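Local coordinates for Lmo0181 protein (Listeria monocytogenes serovar 1/2a, PDB 5F7V) that binds the cyclic glucan cycloalternan as a substrate-binding lipoprotein, probably delivering it to an ABC transporter for uptake, at residues 177-182 against 359-364. Numbering follows the deposited sequence.
Sequences VTMNEF and KDWNKI. With GLC (alpha-D-glucopyranose), chain B.
The first turns of helices 179-187 and 361-376 face each other with 8.3 Å between the CA atoms of Met179 and Ile364, the closest pair, and side chains bridge the distance. Trp361, its CG anti to the backbone N (chi1 -177°), extends its indole to Asn180 and gives its N-H to the amide oxygen, NE1 to OD1 3.1 Å. The acceptor lies in the indole plane and the bond runs nearly along the C=O axis, while the amide itself is turned 47° from the ring. Met179 packs obliquely on the benzo end of the indole, CG 3.5 Å from CH2, and its SD lies 4.8 Å from the centroid of the six-membered ring, an oblique Met-aromatic contact; its methyl CE then reaches Ile364 CD1 at 4.2 Å. In this periplasmic-binding-protein-type fold the helix start at 179 borders the glycan pocket, and Trp361 is placed as a second-shell residue: its bond to OD1 probably fixes the amide flip, with ND2 facing the sugar, 3.0 Å from glucose O5. Glu77 also accepts from ND2. The next residue, Glu181, accepts from glucose O6 through OE1 at 2.6 Å, and its other oxygen, OE2, is salt-bridged to Lys184.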
ATOM      1  N   VAL A 177      -2.416  -1.176 -13.247  1.00  3.52           N
ATOM      2  CA  VAL A 177      -1.450  -0.621 -14.193  1.00  3.54           C
ATOM      3  C   VAL A 177      -1.289   0.856 -13.838  1.00  3.64           C
ATOM      4  O   VAL A 177      -1.875   1.722 -14.465  1.00  3.79           O
ATOM      5  CB  VAL A 177      -1.817  -0.862 -15.667  1.00  3.64           C
ATOM      6  CG1 VAL A 177      -0.630  -0.502 -16.540  1.00  3.67           C
ATOM      7  CG2 VAL A 177      -2.171  -2.333 -15.842  1.00  3.57           C
ATOM      8  N   THR A 178      -0.505   1.087 -12.794  1.00  3.56           N
ATOM      9  CA  THR A 178      -0.351   2.375 -12.149  1.00  3.65           C
ATOM     10  C   THR A 178       1.123   2.589 -11.827  1.00  3.59           C
ATOM     11  O   THR A 178       1.900   1.639 -11.838  1.00  3.48           O
ATOM     12  CB  THR A 178      -1.141   2.438 -10.823  1.00  3.66           C
ATOM     13  OG1 THR A 178      -0.563   1.439  -9.957  1.00  3.52           O
ATOM     14  CG2 THR A 178      -2.624   2.247 -11.035  1.00  3.75           C
ATOM     15  N   MET A 179       1.499   3.831 -11.534  1.00  3.81           N
ATOM     16  CA  MET A 179       2.859   4.105 -11.085  1.00  4.06           C
ATOM     17  C   MET A 179       3.204   3.287  -9.856  1.00  3.79           C
ATOM     18  O   MET A 179       4.319   2.772  -9.749  1.00  3.67           O
ATOM     19  CB  MET A 179       3.037   5.616 -10.839  1.00  4.68           C
ATOM     20  CG  MET A 179       4.409   5.937 -10.282  1.00  5.26           C
ATOM     21  SD  MET A 179       5.761   5.627 -11.460  1.00  6.91           S
ATOM     22  CE  MET A 179       6.087   7.305 -11.942  1.00  7.41           C
ATOM     23  N   ASN A 180       2.279   3.178  -8.903  1.00  3.66           N
ATOM     24  CA  ASN A 180       2.602   2.449  -7.665  1.00  3.64           C
ATOM     25  C   ASN A 180       2.855   0.990  -7.942  1.00  3.42           C
ATOM     26  O   ASN A 180       3.786   0.403  -7.380  1.00  3.49           O
ATOM     27  CB  ASN A 180       1.491   2.577  -6.628  1.00  3.77           C
ATOM     28  CG  ASN A 180       1.934   3.266  -5.366  1.00  3.92           C
ATOM     29  OD1 ASN A 180       2.705   4.241  -5.400  1.00  4.28           O
ATOM     30  ND2 ASN A 180       1.457   2.760  -4.238  1.00  3.95           N
ATOM     31  N   GLU A 181       2.086   0.405  -8.857  1.00  3.33           N
ATOM     32  CA  GLU A 181       2.331  -1.004  -9.180  1.00  3.24           C
ATOM     33  C   GLU A 181       3.607  -1.146 -10.002  1.00  3.23           C
ATOM     34  O   GLU A 181       4.351  -2.119  -9.904  1.00  3.18           O
ATOM     35  CB  GLU A 181       1.142  -1.575  -9.936  1.00  3.24           C
ATOM     36  CG  GLU A 181       1.144  -3.097  -9.984  1.00  3.22           C
ATOM     37  CD  GLU A 181       0.771  -3.761  -8.669  1.00  3.26           C
ATOM     38  OE1 GLU A 181       0.354  -3.084  -7.674  1.00  3.37           O
ATOM     39  OE2 GLU A 181       0.864  -5.018  -8.646  1.00  3.42           O
ATOM     40  N   PHE A 182       3.829  -0.154 -10.862  1.00  3.29           N
ATOM     41  CA  PHE A 182       4.903  -0.286 -11.859  1.00  3.32           C
ATOM     42  C   PHE A 182       6.283  -0.211 -11.280  1.00  3.34           C
ATOM     43  O   PHE A 182       7.160  -0.856 -11.836  1.00  3.35           O
ATOM     44  CB  PHE A 182       4.736   0.793 -12.908  1.00  3.43           C
ATOM     45  CG  PHE A 182       5.618   0.554 -14.103  1.00  3.48           C
ATOM     46  CD1 PHE A 182       5.439  -0.592 -14.871  1.00  3.45           C
ATOM     47  CD2 PHE A 182       6.628   1.418 -14.450  1.00  3.59           C
ATOM     48  CE1 PHE A 182       6.231  -0.868 -15.962  1.00  3.53           C
ATOM     49  CE2 PHE A 182       7.430   1.148 -15.540  1.00  3.68           C
ATOM     50  CZ  PHE A 182       7.235  -0.001 -16.276  1.00  3.65           C
ATOM     51  N   LYS A 359       9.419  14.231  -3.202  1.00  8.93           N
ATOM     52  CA  LYS A 359       8.333  15.130  -2.819  1.00  9.82           C
ATOM     53  C   LYS A 359       7.186  15.205  -3.825  1.00  9.45           C
ATOM     54  O   LYS A 359       6.084  15.525  -3.400  1.00  9.59           O
ATOM     55  CB  LYS A 359       8.858  16.529  -2.509  1.00 11.13           C
ATOM     56  CG  LYS A 359       9.308  17.323  -3.712  1.00 11.86           C
ATOM     57  CD  LYS A 359       9.551  18.776  -3.326  1.00 13.72           C
ATOM     58  CE  LYS A 359       9.955  19.548  -4.569  1.00 14.74           C
ATOM     59  NZ  LYS A 359      10.453  20.881  -4.171  1.00 16.65           N
ATOM     60  N   ASP A 360       7.422  14.879  -5.094  1.00  9.12           N
ATOM     61  CA  ASP A 360       6.412  15.028  -6.134  1.00  9.69           C
ATOM     62  C   ASP A 360       5.778  13.689  -6.481  1.00  8.50           C
ATOM     63  O   ASP A 360       5.177  13.608  -7.530  1.00  8.31           O
ATOM     64  CB  ASP A 360       7.034  15.644  -7.386  1.00 10.99           C
ATOM     65  CG  ASP A 360       7.547  17.044  -7.169  1.00 12.86           C
ATOM     66  OD1 ASP A 360       6.759  17.864  -6.641  1.00 14.35           O
ATOM     67  OD2 ASP A 360       8.736  17.290  -7.520  1.00 15.15           O
ATOM     68  N   TRP A 361       5.847  12.685  -5.618  1.00  7.67           N
ATOM     69  CA  TRP A 361       5.376  11.359  -5.992  1.00  6.83           C
ATOM     70  C   TRP A 361       3.930  11.324  -6.441  1.00  6.70           C
ATOM     71  O   TRP A 361       3.629  10.745  -7.490  1.00  6.12           O
ATOM     72  CB  TRP A 361       5.535  10.391  -4.826  1.00  6.56           C
ATOM     73  CG  TRP A 361       5.139   8.982  -5.176  1.00  6.12           C
ATOM     74  CD1 TRP A 361       4.069   8.284  -4.728  1.00  6.01           C
ATOM     75  CD2 TRP A 361       5.834   8.118  -6.066  1.00  5.80           C
ATOM     76  NE1 TRP A 361       4.073   7.034  -5.274  1.00  5.78           N
ATOM     77  CE2 TRP A 361       5.156   6.880  -6.096  1.00  5.56           C
ATOM     78  CE3 TRP A 361       6.974   8.252  -6.855  1.00  5.81           C
ATOM     79  CZ2 TRP A 361       5.582   5.806  -6.860  1.00  5.42           C
ATOM     80  CZ3 TRP A 361       7.383   7.192  -7.642  1.00  5.60           C
ATOM     81  CH2 TRP A 361       6.698   5.954  -7.622  1.00  5.42           C
ATOM     82  N   ASN A 362       3.015  11.909  -5.676  1.00  7.28           N
ATOM     83  CA  ASN A 362       1.613  11.828  -6.057  1.00  7.70           C
ATOM     84  C   ASN A 362       1.325  12.565  -7.368  1.00  7.95           C
ATOM     85  O   ASN A 362       0.536  12.066  -8.186  1.00  7.45           O
ATOM     86  CB  ASN A 362       0.710  12.241  -4.889  1.00  8.22           C
ATOM     87  CG  ASN A 362       0.678  11.216  -3.739  1.00  8.42           C
ATOM     88  OD1 ASN A 362       0.980  10.017  -3.881  1.00  9.07           O
ATOM     89  ND2 ASN A 362       0.307  11.703  -2.547  1.00  8.95           N
ATOM     90  N   LYS A 363       2.002  13.678  -7.601  1.00  8.56           N
ATOM     91  CA  LYS A 363       1.837  14.450  -8.818  1.00  9.17           C
ATOM     92  C   LYS A 363       2.358  13.678 -10.035  1.00  8.04           C
ATOM     93  O   LYS A 363       1.676  13.566 -11.071  1.00  7.94           O
ATOM     94  CB  LYS A 363       2.583  15.768  -8.644  1.00 11.37           C
ATOM     95  CG  LYS A 363       2.360  16.647  -9.830  1.00 13.45           C
ATOM     96  CD  LYS A 363       3.403  17.719 -10.008  1.00 15.84           C
ATOM     97  CE  LYS A 363       3.639  18.548  -8.782  1.00 17.31           C
ATOM     98  NZ  LYS A 363       3.673  19.950  -9.282  1.00 18.58           N
ATOM     99  N   ILE A 364       3.562  13.120  -9.934  0.70  7.36           N
ATOM    100  CA  ILE A 364       4.097  12.342 -11.045  0.70  6.97           C
ATOM    101  C   ILE A 364       3.261  11.075 -11.239  0.70  6.49           C
ATOM    102  O   ILE A 364       3.065  10.657 -12.376  0.70  6.12           O
ATOM    103  CB  ILE A 364       5.616  12.074 -11.010  0.70  7.14           C
ATOM    104  CG1 ILE A 364       6.055  11.101  -9.912  0.70  7.19           C
ATOM    105  CG2 ILE A 364       6.357  13.395 -10.953  0.70  7.56           C
ATOM    106  CD1 ILE A 364       7.527  10.743  -9.954  0.70  7.20           C
TER
HETATM  107  C1  GLC B   1      -1.954   1.641  -3.737  1.00  2.49           C
HETATM  108  C2  GLC B   1      -3.339   1.298  -4.269  1.00  2.58           C
HETATM  109  C3  GLC B   1      -3.601  -0.192  -4.051  1.00  2.64           C
HETATM  110  C4  GLC B   1      -2.503  -0.999  -4.719  1.00  2.58           C
HETATM  111  C5  GLC B   1      -1.105  -0.504  -4.317  1.00  2.54           C
HETATM  112  C6  GLC B   1       0.031  -1.102  -5.150  1.00  2.64           C
HETATM  113  O2  GLC B   1      -4.348   2.101  -3.632  1.00  2.78           O
HETATM  114  O3  GLC B   1      -4.877  -0.471  -4.646  1.00  2.88           O
HETATM  115  O4  GLC B   1      -2.586  -2.379  -4.325  1.00  2.70           O
HETATM  116  O5  GLC B   1      -0.951   0.910  -4.436  1.00  2.49           O
HETATM  117  O6  GLC B   1      -0.183  -0.772  -6.518  1.00  2.67           O